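Side-chain contacts in Myo-inositol phosphohydrolase (Mitsuokella multacida, PDB 4WU3), which probably removes phosphate groups from inositol hexakisphosphate and related inositol phosphates: residues 440-445 against 589-594; 577-582 against 601-606. The protein carries 2 engineered substitutions. All blocks are in the same frame, centred on the assembly; numbering follows the deposited sequence.

Contact 1. Residues 440-445 against 589-594; sequences RDWGNL and DQWKAD. With 4IP (inositol-(1,3,4,5)-tetrakisphosphate), chain F.
Arg440 and Trp591 form a cation-pi stack where the loop following strand 432-438 meets the residues leading into helix 593-613, beside a bound inositol tetrakisphosphate. The guanidinium of Arg440 lies flat over one face of the indole, the planes only 3° apart, and CZ of Arg440 sits 3.9 Å from the centroid of the six-membered ring of Trp591. The aliphatic part of the arginine shares this face: CD of Arg440 is 3.5 Å from the same centroid, nearly on the ring normal, a CH-pi contact, while CG of Arg440 reaches CZ2 of Trp591 at 3.5 Å. An extended chain from CG to NE lets the arginine run along the indole. On the opposite face, CG of Lys592 stands 3.6 Å above the ring plane of Trp591, so the indole lies between the guanidinium and aliphatic stem of Arg440 and the aliphatic stem of Lys592.

In this PTP-like phosphatase fold, the two segments each give a residue to the ligand pocket. Asp441 follows the stacked arginine, and Lys592 follows the tryptophan. Lys592 is extended beyond CG, and its NZ donates to ligand O4 at 3.1 Å, with weaker bonds to two oxygens of the 5-phosphate. His512, also of the pocket, meets Trp591 edge-to-face.

Trp442 approaches obliquely, CZ2 coming to 3.9 Å from CZ3 of Trp591; CH2 of Trp442 lies in the guanidinium plane of Arg440, at its edge. NE1 of Trp442 is bonded to the carbonyl of Asp511. NH2 of Arg440 also makes a salt bridge to OD1 of Asp287 in the second subunit. With an alanine at Trp591 the guanidinium would probably lose its stacking surface and be held mainly by that aspartate, and Trp442 CZ2 would lose its neighbour.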
# COMPACT_ATOMS: atom_id res chain seq x y z
N ARG A 440 13.39 -0.26 20.61
CA ARG A 440 13.99 1.08 20.84
C ARG A 440 14.23 1.44 22.31
O ARG A 440 14.43 2.61 22.64
CB ARG A 440 13.13 2.16 20.19
CG ARG A 440 13.28 2.25 18.68
CD ARG A 440 12.38 3.33 18.12
NE ARG A 440 12.30 3.27 16.67
CZ ARG A 440 11.65 4.15 15.92
NH1 ARG A 440 11.02 5.18 16.49
NH2 ARG A 440 11.64 4.01 14.60
N ASP A 441 14.23 0.45 23.19
CA ASP A 441 14.29 0.69 24.63
C ASP A 441 13.16 1.61 25.15
O ASP A 441 13.36 2.40 26.07
CB ASP A 441 15.67 1.25 25.02
CG ASP A 441 15.94 1.13 26.52
OD1 ASP A 441 15.30 0.28 27.17
OD2 ASP A 441 16.76 1.91 27.06
N TRP A 442 11.98 1.49 24.56
CA TRP A 442 10.85 2.34 24.94
C TRP A 442 9.79 1.56 25.73
O TRP A 442 8.58 1.79 25.58
CB TRP A 442 10.21 2.99 23.71
CG TRP A 442 11.04 4.10 23.12
CD1 TRP A 442 12.19 4.61 23.63
CD2 TRP A 442 10.76 4.84 21.93
NE1 TRP A 442 12.66 5.62 22.81
CE2 TRP A 442 11.80 5.78 21.77
CE3 TRP A 442 9.74 4.79 20.97
CZ2 TRP A 442 11.84 6.67 20.70
CZ3 TRP A 442 9.78 5.67 19.91
CH2 TRP A 442 10.83 6.60 19.78
N GLY A 443 10.25 0.66 26.58
CA GLY A 443 9.37 -0.14 27.43
C GLY A 443 8.33 0.63 28.22
O GLY A 443 7.26 0.11 28.50
N ASN A 444 8.65 1.86 28.61
CA ASN A 444 7.73 2.67 29.42
C ASN A 444 7.33 3.97 28.75
O ASN A 444 7.01 4.96 29.43
CB ASN A 444 8.34 2.95 30.78
CG ASN A 444 8.32 1.74 31.68
OD1 ASN A 444 7.44 0.90 31.57
ND2 ASN A 444 9.32 1.63 32.56
N LEU A 445 7.33 3.97 27.42
CA LEU A 445 6.91 5.14 26.66
C LEU A 445 5.48 5.55 27.04
O LEU A 445 4.57 4.73 27.04
CB LEU A 445 6.99 4.86 25.17
CG LEU A 445 6.72 6.07 24.28
CD1 LEU A 445 7.88 7.07 24.33
CD2 LEU A 445 6.45 5.64 22.85
N ASP A 589 17.08 4.09 7.06
CA ASP A 589 17.13 3.26 8.27
C ASP A 589 17.61 4.02 9.52
O ASP A 589 17.67 3.44 10.60
CB ASP A 589 17.99 2.00 8.07
CG ASP A 589 19.49 2.28 8.18
OD1 ASP A 589 19.95 3.33 7.68
OD2 ASP A 589 20.21 1.44 8.75
N GLN A 590 17.95 5.29 9.38
CA GLN A 590 18.50 6.07 10.50
C GLN A 590 17.40 6.83 11.22
O GLN A 590 17.29 8.05 11.11
CB GLN A 590 19.60 7.01 10.02
CG GLN A 590 20.83 6.25 9.53
CD GLN A 590 21.98 7.17 9.13
OE1 GLN A 590 21.84 8.00 8.24
NE2 GLN A 590 23.11 7.01 9.80
N TRP A 591 16.61 6.09 11.98
CA TRP A 591 15.42 6.64 12.62
C TRP A 591 15.74 7.72 13.65
O TRP A 591 14.87 8.51 14.00
CB TRP A 591 14.60 5.52 13.26
CG TRP A 591 15.23 4.87 14.45
CD1 TRP A 591 16.04 3.76 14.46
CD2 TRP A 591 15.08 5.26 15.82
NE1 TRP A 591 16.40 3.45 15.75
CE2 TRP A 591 15.83 4.36 16.60
CE3 TRP A 591 14.39 6.29 16.45
CZ2 TRP A 591 15.89 4.45 17.99
CZ3 TRP A 591 14.46 6.39 17.83
CH2 TRP A 591 15.21 5.48 18.58
N LYS A 592 16.99 7.77 14.12
CA LYS A 592 17.36 8.71 15.16
C LYS A 592 17.60 10.11 14.64
O LYS A 592 17.76 11.04 15.42
CB LYS A 592 18.62 8.25 15.89
CG LYS A 592 18.43 7.00 16.73
CD LYS A 592 19.75 6.54 17.33
CE LYS A 592 19.60 5.16 17.97
NZ LYS A 592 20.88 4.70 18.59
N ALA A 593 17.62 10.26 13.32
CA ALA A 593 17.99 11.53 12.70
C ALA A 593 17.19 12.71 13.22
O ALA A 593 17.75 13.70 13.65
CB ALA A 593 17.86 11.42 11.19
N ASP A 594 15.87 12.60 13.17
CA ASP A 594 14.98 13.65 13.66
C ASP A 594 15.17 13.92 15.15
O ASP A 594 14.98 15.05 15.61
CB ASP A 594 13.51 13.27 13.41
CG ASP A 594 13.15 13.25 11.92
OD1 ASP A 594 13.83 13.95 11.12
OD2 ASP A 594 12.19 12.53 11.55
C1 4IP F . 21.91 5.86 24.77
O1 4IP F . 22.51 6.50 25.90
C2 4IP F . 21.89 4.35 24.96
O2 4IP F . 23.20 3.89 25.23
C3 4IP F . 21.37 3.63 23.72
O3 4IP F . 21.40 2.22 23.94
C4 4IP F . 22.20 3.98 22.49
O4 4IP F . 21.61 3.35 21.34
C5 4IP F . 22.23 5.49 22.28
O5 4IP F . 23.05 5.83 21.16
C6 4IP F . 22.74 6.21 23.53
O6 4IP F . 22.72 7.63 23.33
P1 4IP F . 21.69 6.84 27.24
O1P 4IP F . 20.79 7.97 26.84
O2P 4IP F . 22.78 7.21 28.21
O3P 4IP F . 20.99 5.56 27.59
P3 4IP F . 20.06 1.35 23.78
O4P 4IP F . 19.42 1.89 22.52
O5P 4IP F . 19.29 1.63 25.06
O6P 4IP F . 20.54 -0.07 23.64
P4 4IP F . 22.47 2.45 20.31
O7P 4IP F . 23.24 1.49 21.19
O8P 4IP F . 21.40 1.78 19.49
O9P 4IP F . 23.32 3.46 19.57
P5 4IP F . 22.62 7.05 20.19
OPF 4IP F . 21.10 7.11 20.27
OPG 4IP F . 23.16 6.62 18.84
OPH 4IP F . 23.30 8.26 20.79

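Contact 2. Residues 577-582 against 601-606; sequences NYVAYE and HMIEKF
Val579 swings CG1 opposite its own backbone N (chi1 179°), and that methyl points into the flank of Ile603, where chi1 of -170° likewise carries CG1 opposite the nitrogen and leaves CG2 between N and the carbonyl carbon. The two branched side chains cross at about a right angle. Val579 and Ala580 are the central residues of a type I beta turn running from Tyr578 to Tyr581, closed by a hydrogen bond from Tyr581 N to Tyr578 O of 3.1 Å. The turn, in the loop between helices 564-573 and 593-613 of this PTP-like phosphatase, packs against the later helix and sets two small apolar residues against Ile603.

One methyl of Val579 does the touching on its side: CG1 lies 3.9 Å from CB of Ile603 and, just as near, against the CG1 branch. These are dispersion contacts between hydrocarbon groups, and the segments bury 122 Å² in all, most of it on Val579, Ala580 and Ile603. The backbones come close all the same, CA of Ala580 lying 7.0 Å from CA of Ile603.

Other parts of the fold complete the apolar surroundings. Thr548 of helix 545-558 packs on Val579, Met556 of that helix and Trp514 touch Ile603, and Leu568 of helix 564-573 reaches Ala580. Polar links tie both segments to Lys374: Tyr578 OH hydrogen-bonds to its carbonyl and Glu604 OE2 forms a salt bridge with its NZ.

Ala580 adds a second, looser touch beside the valine: its only side-chain carbon, CB, stops 4.2 Å from CG2 of Ile603.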
# COMPACT_ATOMS: atom_id res chain seq x y z
N ASN A 577 28.80 12.16 25.16
CA ASN A 577 28.73 12.35 23.72
C ASN A 577 28.60 13.84 23.48
O ASN A 577 28.72 14.62 24.44
CB ASN A 577 27.61 11.54 23.06
CG ASN A 577 26.22 11.95 23.49
OD1 ASN A 577 26.01 13.01 24.07
ND2 ASN A 577 25.24 11.09 23.20
N TYR A 578 28.39 14.25 22.23
CA TYR A 578 28.16 15.65 21.91
C TYR A 578 26.66 15.85 21.75
O TYR A 578 26.05 15.26 20.84
CB TYR A 578 28.88 16.05 20.62
CG TYR A 578 29.08 17.54 20.47
CD1 TYR A 578 30.06 18.20 21.21
CD2 TYR A 578 28.29 18.29 19.61
CE1 TYR A 578 30.24 19.56 21.09
CE2 TYR A 578 28.47 19.66 19.49
CZ TYR A 578 29.45 20.28 20.23
OH TYR A 578 29.64 21.64 20.13
N VAL A 579 26.06 16.68 22.61
CA VAL A 579 24.61 16.76 22.68
C VAL A 579 24.01 17.26 21.38
O VAL A 579 22.87 16.94 21.08
CB VAL A 579 24.14 17.69 23.81
CG1 VAL A 579 22.61 17.77 23.83
CG2 VAL A 579 24.66 17.22 25.15
N ALA A 580 24.76 18.06 20.62
CA ALA A 580 24.21 18.70 19.42
C ALA A 580 24.61 17.97 18.14
O ALA A 580 24.55 18.53 17.05
CB ALA A 580 24.62 20.17 19.34
N TYR A 581 25.00 16.71 18.29
CA TYR A 581 25.29 15.87 17.14
C TYR A 581 24.08 15.78 16.22
O TYR A 581 22.94 15.61 16.67
CB TYR A 581 25.71 14.46 17.58
CG TYR A 581 25.89 13.48 16.44
CD1 TYR A 581 27.01 13.53 15.62
CD2 TYR A 581 24.92 12.51 16.17
CE1 TYR A 581 27.16 12.64 14.57
CE2 TYR A 581 25.07 11.62 15.13
CZ TYR A 581 26.19 11.68 14.33
OH TYR A 581 26.32 10.79 13.30
N GLU A 582 24.34 15.90 14.92
CA GLU A 582 23.31 15.64 13.92
C GLU A 582 23.91 14.74 12.86
O GLU A 582 25.11 14.80 12.60
CB GLU A 582 22.80 16.94 13.28
CG GLU A 582 22.37 18.00 14.27
CD GLU A 582 21.39 18.98 13.69
OE1 GLU A 582 21.67 20.19 13.67
OE2 GLU A 582 20.32 18.54 13.24
N HIS A 601 18.71 21.29 18.39
CA HIS A 601 17.91 22.50 18.42
C HIS A 601 17.60 22.91 19.86
O HIS A 601 17.81 24.06 20.24
CB HIS A 601 16.60 22.23 17.67
CG HIS A 601 15.80 23.46 17.39
ND1 HIS A 601 14.56 23.68 17.94
CD2 HIS A 601 16.04 24.51 16.58
CE1 HIS A 601 14.08 24.83 17.50
NE2 HIS A 601 14.96 25.35 16.67
N MET A 602 17.12 21.95 20.65
CA MET A 602 16.62 22.25 21.98
C MET A 602 17.72 22.57 22.99
O MET A 602 17.47 23.31 23.94
CB MET A 602 15.75 21.11 22.51
CG MET A 602 14.44 20.90 21.75
SD MET A 602 13.37 22.35 21.71
CE MET A 602 12.79 22.41 23.39
N ILE A 603 18.92 22.02 22.80
CA ILE A 603 20.01 22.32 23.73
C ILE A 603 20.44 23.79 23.59
O ILE A 603 20.81 24.42 24.58
CB ILE A 603 21.22 21.39 23.57
CG1 ILE A 603 22.22 21.58 24.72
CG2 ILE A 603 21.93 21.63 22.25
CD1 ILE A 603 21.65 21.30 26.10
N GLU A 604 20.38 24.32 22.37
CA GLU A 604 20.58 25.75 22.15
C GLU A 604 19.50 26.58 22.81
O GLU A 604 19.79 27.62 23.41
CB GLU A 604 20.55 26.08 20.66
CG GLU A 604 21.81 25.71 19.93
CD GLU A 604 21.81 26.20 18.49
OE1 GLU A 604 20.72 26.50 17.96
OE2 GLU A 604 22.90 26.28 17.90
N LYS A 605 18.25 26.15 22.67
CA LYS A 605 17.16 26.86 23.32
C LYS A 605 17.44 26.90 24.81
O LYS A 605 17.37 27.97 25.44
CB LYS A 605 15.81 26.22 23.01
CG LYS A 605 15.30 26.58 21.62
CD LYS A 605 13.81 26.34 21.46
CE LYS A 605 13.31 26.97 20.17
NZ LYS A 605 11.86 26.73 19.93
N PHE A 606 17.79 25.76 25.39
CA PHE A 606 17.99 25.71 26.82
C PHE A 606 19.13 26.64 27.24
O PHE A 606 19.07 27.23 28.31
CB PHE A 606 18.26 24.29 27.30
CG PHE A 606 18.38 24.19 28.78
CD1 PHE A 606 17.25 24.04 29.55
CD2 PHE A 606 19.61 24.28 29.40
CE1 PHE A 606 17.35 23.96 30.91
CE2 PHE A 606 19.72 24.20 30.77
CZ PHE A 606 18.58 24.04 31.53

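Contacts 1 and 2 draw on the same helix, 593-613, contact 1 at the residues entering it and contact 2 a few turns further on. Their segments alternate along the chain: 440-445, 577-582, 589-594, 601-606. The two centres are 17 Å apart, and the nearest atoms stay about 5 Å from each other without touching. Contact 1 borders the inositol tetrakisphosphate directly through Lys592 and Asp441, whereas in contact 2 the side chain of Val579 is about 10 Å from the same ligand. Tyr596, on the helix between the two contacts, shares the pocket with Lys592 and meets Tyr581 of 577-582 edge-to-face.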